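Local coordinates for protein esterase (Alcaligenes sp., PDB 1QLW) that is a bacterial carboxylic esterase of the alpha/beta hydrolase fold, and as such hydrolyses carboxylic ester bonds, at residues Q284-P289 against A310-D315; H294-M299 against D303-Q308. All coordinates share one frame; numbering follows the deposited sequence.

Contact 1: Q284-P289 against A310-D315; sequences QLMSLP and ADLILD
M286 and L312 have the nearest CA atoms across a strand and a helix, 9.1 Å apart. Residues 284-287 of the first segment are strand, while 310-315 is regular helix; the gap between the main chains is bridged by side chains, with M286 CE also lying close to the L312 carbonyl oxygen. M286 spans the gap with an extended chain. Its CG is anti to the backbone N (chi1 176°) and the next bond is also extended, which carries the sulfur well away from the strand before the chain bends at chi3. SD then rests 3.9 Å from CB of L312, and the methyl CE lies 4.0 Å from that same CB, at the root of the leucine. The far end of L312 is met by L288, methyl to methyl, with L288 CD2 3.7 Å from L312 CD1. L312 is thus touched at its base by a thioether and at its end by a branched chain. L285 packs instead on helix 263-278, and I313 on W88 of helix 88-94, as befits a strand in the alpha/beta hydrolase sheet with helices packed around it. No hydrogen bond crosses between the segments, so the contact probably rests on dispersion and the exclusion of water.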
loop_
_atom_site.group_PDB
_atom_site.type_symbol
_atom_site.label_atom_id
_atom_site.label_comp_id
_atom_site.label_asym_id
_atom_site.label_seq_id
_atom_site.Cartn_x
_atom_site.Cartn_y
_atom_site.Cartn_z
ATOM N N GLN A 284 2.914 29.329 -12.302
ATOM C CA GLN A 284 1.518 29.680 -12.436
ATOM C C GLN A 284 0.757 29.207 -11.208
ATOM O O GLN A 284 0.944 28.072 -10.766
ATOM C CB GLN A 284 0.887 29.044 -13.679
ATOM C CG GLN A 284 -0.595 29.260 -13.841
ATOM C CD GLN A 284 -1.182 28.679 -15.109
ATOM O OE1 GLN A 284 -0.503 28.506 -16.113
ATOM N NE2 GLN A 284 -2.489 28.438 -15.034
ATOM N N LEU A 285 -0.117 30.068 -10.710
ATOM C CA LEU A 285 -1.056 29.683 -9.670
ATOM C C LEU A 285 -2.414 29.579 -10.373
ATOM O O LEU A 285 -2.975 30.597 -10.800
ATOM C CB LEU A 285 -1.088 30.654 -8.491
ATOM C CG LEU A 285 -1.711 29.950 -7.260
ATOM C CD1 LEU A 285 -1.156 30.489 -5.968
ATOM C CD2 LEU A 285 -3.226 29.970 -7.339
ATOM N N MET A 286 -2.890 28.360 -10.514
ATOM C CA MET A 286 -4.172 28.085 -11.114
ATOM C C MET A 286 -5.246 28.007 -10.037
ATOM O O MET A 286 -5.270 27.039 -9.273
ATOM C CB MET A 286 -4.051 26.769 -11.882
ATOM C CG MET A 286 -5.333 26.281 -12.509
ATOM S SD MET A 286 -5.134 24.703 -13.345
ATOM C CE MET A 286 -4.165 25.171 -14.758
ATOM N N SER A 287 -6.077 29.031 -9.970
ATOM C CA SER A 287 -7.217 29.056 -9.069
ATOM C C SER A 287 -8.412 28.629 -9.920
ATOM O O SER A 287 -8.839 29.341 -10.835
ATOM C CB SER A 287 -7.374 30.433 -8.449
ATOM O OG SER A 287 -8.555 30.565 -7.736
ATOM N N LEU A 288 -8.975 27.461 -9.634
ATOM C CA LEU A 288 -10.035 26.919 -10.479
ATOM C C LEU A 288 -11.196 27.859 -10.652
ATOM O O LEU A 288 -11.680 27.964 -11.792
ATOM C CB LEU A 288 -10.385 25.513 -9.998
ATOM C CG LEU A 288 -9.249 24.487 -10.178
ATOM C CD1 LEU A 288 -9.608 23.204 -9.456
ATOM C CD2 LEU A 288 -8.973 24.221 -11.642
ATOM N N PRO A 289 -11.716 28.522 -9.629
ATOM C CA PRO A 289 -12.857 29.416 -9.830
ATOM C C PRO A 289 -12.619 30.506 -10.849
ATOM O O PRO A 289 -13.550 30.887 -11.580
ATOM C CB PRO A 289 -13.099 30.011 -8.442
ATOM C CG PRO A 289 -12.655 28.901 -7.527
ATOM C CD PRO A 289 -11.385 28.412 -8.198
ATOM N N ALA A 310 -7.872 17.373 -14.168
ATOM C CA ALA A 310 -6.703 16.688 -14.722
ATOM C C ALA A 310 -6.325 17.247 -16.092
ATOM O O ALA A 310 -5.134 17.427 -16.383
ATOM C CB ALA A 310 -6.943 15.190 -14.828
ATOM N N ASP A 311 -7.310 17.510 -16.957
ATOM C CA ASP A 311 -6.999 18.049 -18.273
ATOM C C ASP A 311 -6.302 19.390 -18.187
ATOM O O ASP A 311 -5.401 19.664 -18.972
ATOM C CB ASP A 311 -8.265 18.180 -19.118
ATOM C CG ASP A 311 -8.697 16.872 -19.729
ATOM O OD1 ASP A 311 -7.968 15.867 -19.627
ATOM O OD2 ASP A 311 -9.785 16.853 -20.340
ATOM N N LEU A 312 -6.702 20.253 -17.258
ATOM C CA LEU A 312 -6.022 21.540 -17.090
ATOM C C LEU A 312 -4.567 21.317 -16.723
ATOM O O LEU A 312 -3.677 22.013 -17.216
ATOM C CB LEU A 312 -6.744 22.378 -16.048
ATOM C CG LEU A 312 -8.088 22.960 -16.493
ATOM C CD1 LEU A 312 -8.887 23.429 -15.293
ATOM C CD2 LEU A 312 -7.879 24.112 -17.467
ATOM N N ILE A 313 -4.313 20.398 -15.797
ATOM C CA ILE A 313 -2.953 20.117 -15.355
ATOM C C ILE A 313 -2.134 19.494 -16.475
ATOM O O ILE A 313 -0.991 19.892 -16.716
ATOM C CB ILE A 313 -2.995 19.214 -14.104
ATOM C CG1 ILE A 313 -3.575 20.013 -12.924
ATOM C CG2 ILE A 313 -1.620 18.666 -13.786
ATOM C CD1 ILE A 313 -3.861 19.147 -11.706
ATOM N N LEU A 314 -2.700 18.515 -17.174
ATOM C CA LEU A 314 -1.971 17.856 -18.255
ATOM C C LEU A 314 -1.670 18.803 -19.409
ATOM O O LEU A 314 -0.602 18.738 -20.016
ATOM C CB LEU A 314 -2.715 16.618 -18.743
ATOM C CG LEU A 314 -2.862 15.488 -17.726
ATOM C CD1 LEU A 314 -3.723 14.379 -18.302
ATOM C CD2 LEU A 314 -1.501 14.950 -17.300
ATOM N N ASP A 315 -2.605 19.712 -19.691
ATOM C CA ASP A 315 -2.366 20.732 -20.720
ATOM C C ASP A 315 -1.157 21.576 -20.329
ATOM O O ASP A 315 -0.272 21.860 -21.142
ATOM C CB ASP A 315 -3.586 21.623 -20.916
ATOM C CG ASP A 315 -3.335 22.816 -21.816
ATOM O OD1 ASP A 315 -3.296 22.646 -23.051
ATOM O OD2 ASP A 315 -3.162 23.939 -21.295
#

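Contact 2: H294-M299 against D303-Q308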
loop_
_atom_site.group_PDB
_atom_site.type_symbol
_atom_site.label_atom_id
_atom_site.label_comp_id
_atom_site.label_asym_id
_atom_site.label_seq_id
_atom_site.Cartn_x
_atom_site.Cartn_y
_atom_site.Cartn_z
ATOM N N HIS A 294 -16.022 25.596 -10.542
ATOM C CA HIS A 294 -16.458 25.900 -9.194
ATOM C C HIS A 294 -16.719 24.668 -8.339
ATOM O O HIS A 294 -17.049 23.600 -8.857
ATOM C CB HIS A 294 -17.781 26.698 -9.284
ATOM C CG HIS A 294 -17.634 27.956 -10.083
ATOM N ND1 HIS A 294 -17.956 28.119 -11.404
ATOM C CD2 HIS A 294 -17.050 29.115 -9.709
ATOM C CE1 HIS A 294 -17.693 29.364 -11.784
ATOM N NE2 HIS A 294 -17.105 29.988 -10.779
ATOM N N GLY A 295 -16.581 24.848 -7.033
ATOM C CA GLY A 295 -16.950 23.826 -6.075
ATOM C C GLY A 295 -15.867 22.819 -5.731
ATOM O O GLY A 295 -16.156 21.919 -4.940
ATOM N N ASN A 296 -14.666 22.896 -6.267
ATOM C CA ASN A 296 -13.681 21.865 -5.964
ATOM C C ASN A 296 -13.254 21.911 -4.504
ATOM O O ASN A 296 -13.031 22.959 -3.925
ATOM C CB ASN A 296 -12.464 21.943 -6.881
ATOM C CG ASN A 296 -12.767 21.355 -8.240
ATOM O OD1 ASN A 296 -13.033 22.087 -9.198
ATOM N ND2 ASN A 296 -12.736 20.019 -8.298
ATOM N N SER A 297 -13.122 20.688 -3.975
ATOM C CA SER A 297 -12.671 20.498 -2.611
ATOM C C SER A 297 -11.151 20.380 -2.587
ATOM O O SER A 297 -10.465 20.392 -3.617
ATOM C CB SER A 297 -13.283 19.226 -2.031
ATOM O OG SER A 297 -12.676 18.048 -2.556
ATOM N N HIS A 298 -10.618 20.157 -1.381
ATOM C CA HIS A 298 -9.188 19.863 -1.283
ATOM C C HIS A 298 -8.818 18.546 -1.964
ATOM O O HIS A 298 -7.690 18.369 -2.410
ATOM C CB HIS A 298 -8.829 19.777 0.200
ATOM C CG HIS A 298 -7.397 19.514 0.483
ATOM N ND1 HIS A 298 -6.380 20.353 0.065
ATOM C CD2 HIS A 298 -6.790 18.512 1.160
ATOM C CE1 HIS A 298 -5.223 19.850 0.467
ATOM N NE2 HIS A 298 -5.449 18.749 1.178
ATOM N N MET A 299 -9.769 17.619 -2.021
ATOM C CA MET A 299 -9.580 16.320 -2.641
ATOM C C MET A 299 -9.973 16.373 -4.112
ATOM O O MET A 299 -10.691 15.503 -4.626
ATOM C CB MET A 299 -10.374 15.258 -1.883
ATOM C CG MET A 299 -9.973 15.092 -0.436
ATOM S SD MET A 299 -8.279 14.607 -0.150
ATOM C CE MET A 299 -8.209 13.028 -0.985
ATOM N N ASP A 303 -12.782 14.536 -6.934
ATOM C CA ASP A 303 -14.018 15.265 -7.138
ATOM C C ASP A 303 -14.741 14.790 -8.390
ATOM O O ASP A 303 -14.184 14.109 -9.258
ATOM C CB ASP A 303 -13.713 16.765 -7.181
ATOM C CG ASP A 303 -13.537 17.465 -5.838
ATOM O OD1 ASP A 303 -13.809 16.855 -4.794
ATOM O OD2 ASP A 303 -13.114 18.648 -5.900
ATOM N N ARG A 304 -16.018 15.171 -8.524
ATOM C CA ARG A 304 -16.836 14.727 -9.644
ATOM C C ARG A 304 -16.316 15.237 -10.982
ATOM O O ARG A 304 -16.542 14.605 -12.011
ATOM C CB ARG A 304 -18.293 15.110 -9.404
ATOM C CG ARG A 304 -18.938 14.313 -8.279
ATOM C CD ARG A 304 -20.413 14.670 -8.108
ATOM N NE ARG A 304 -20.637 16.058 -7.757
ATOM C CZ ARG A 304 -20.990 17.072 -8.530
ATOM N NH1 ARG A 304 -21.224 16.916 -9.827
ATOM N NH2 ARG A 304 -21.145 18.267 -7.978
ATOM N N ASN A 305 -15.667 16.393 -10.996
ATOM C CA ASN A 305 -15.058 16.960 -12.190
ATOM C C ASN A 305 -13.544 16.719 -12.157
ATOM O O ASN A 305 -12.794 17.466 -12.790
ATOM C CB ASN A 305 -15.371 18.455 -12.312
ATOM C CG ASN A 305 -14.666 19.242 -11.242
ATOM O OD1 ASN A 305 -14.345 18.724 -10.169
ATOM N ND2 ASN A 305 -14.390 20.514 -11.488
ATOM N N ASN A 306 -13.097 15.603 -11.568
ATOM C CA ASN A 306 -11.662 15.371 -11.474
ATOM C C ASN A 306 -10.988 15.276 -12.820
ATOM O O ASN A 306 -9.790 15.612 -12.884
ATOM C CB ASN A 306 -11.345 14.170 -10.594
ATOM C CG ASN A 306 -11.749 12.826 -11.147
ATOM O OD1 ASN A 306 -12.694 12.714 -11.926
ATOM N ND2 ASN A 306 -11.032 11.784 -10.716
ATOM N N LEU A 307 -11.645 14.811 -13.871
ATOM C CA LEU A 307 -10.972 14.704 -15.170
ATOM C C LEU A 307 -10.873 16.061 -15.855
ATOM O O LEU A 307 -9.927 16.290 -16.620
ATOM C CB LEU A 307 -11.637 13.656 -16.058
ATOM C CG LEU A 307 -11.779 12.270 -15.415
ATOM C CD1 LEU A 307 -12.250 11.265 -16.448
ATOM C CD2 LEU A 307 -10.479 11.797 -14.782
ATOM N N GLN A 308 -11.818 16.970 -15.588
ATOM C CA GLN A 308 -11.719 18.343 -16.060
ATOM C C GLN A 308 -10.472 18.993 -15.440
ATOM O O GLN A 308 -9.697 19.687 -16.106
ATOM C CB GLN A 308 -12.962 19.127 -15.665
ATOM C CG GLN A 308 -12.971 20.575 -16.112
ATOM C CD GLN A 308 -14.174 21.361 -15.673
ATOM O OE1 GLN A 308 -14.632 22.259 -16.411
ATOM N NE2 GLN A 308 -14.701 21.094 -14.507
#
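Two asparagine side chains, N296 and N305, face each other and pair amide to amide, each donating to the other's oxygen, with their planes only 20° apart. N305 ND2 gives an almost straight bond (173°) to N296 OD1 at 3.1 Å. In return N296 ND2 reaches N305 OD1 at 2.8 Å, the donor lying in the plane of the acceptor carbonyl, at a lone pair of its oxygen. The same N296 nitrogen also donates to D303, meeting OD2 on its anti lone pair at 2.8 Å. Two bonds therefore grip ND2, and three in all hold the N296 amide. The loop 294-299 carries H298, whose ND1 bonds E230; this is consistent with the acid-histidine pair of an alpha/beta hydrolase catalytic triad, on the loop between the last strand and helix 306-319. The D303 carboxylate clasps S297, the residue just before H298: OD2 takes S297 N at 2.8 Å on the syn lone pair, and OD1 receives the S297 hydroxyl, OG, at 2.8 Å. S297 OG in turn accepts from M299 N at 3.0 Å, closing an ST turn. N305 follows D303 in a type I turn and stands at the N-cap position without capping the helix; with chi1 at 69° its amide pairs with N296 instead.

Overall arrangement
Both contacts are buried and both use helix 306-319: contact 1 packs its middle turns against the end strand 283-287, whereas contact 2 ties its N-terminal end and the preceding turn to the loop that leads there. Contact 2 is nested within the chain segment that contact 1 closes, and their centres lie 11 Å apart. They meet where L288 CD1 packs 3.6 Å from N296 OD1, so that the apolar and polar contacts adjoin. Their chemistry differs sharply. The strand-helix interface is wholly apolar and small, 138 Å² in all; the loop interface buries 236 Å² and consists of hydrogen bonds among amides, a carboxylate and a hydroxyl, beside H298.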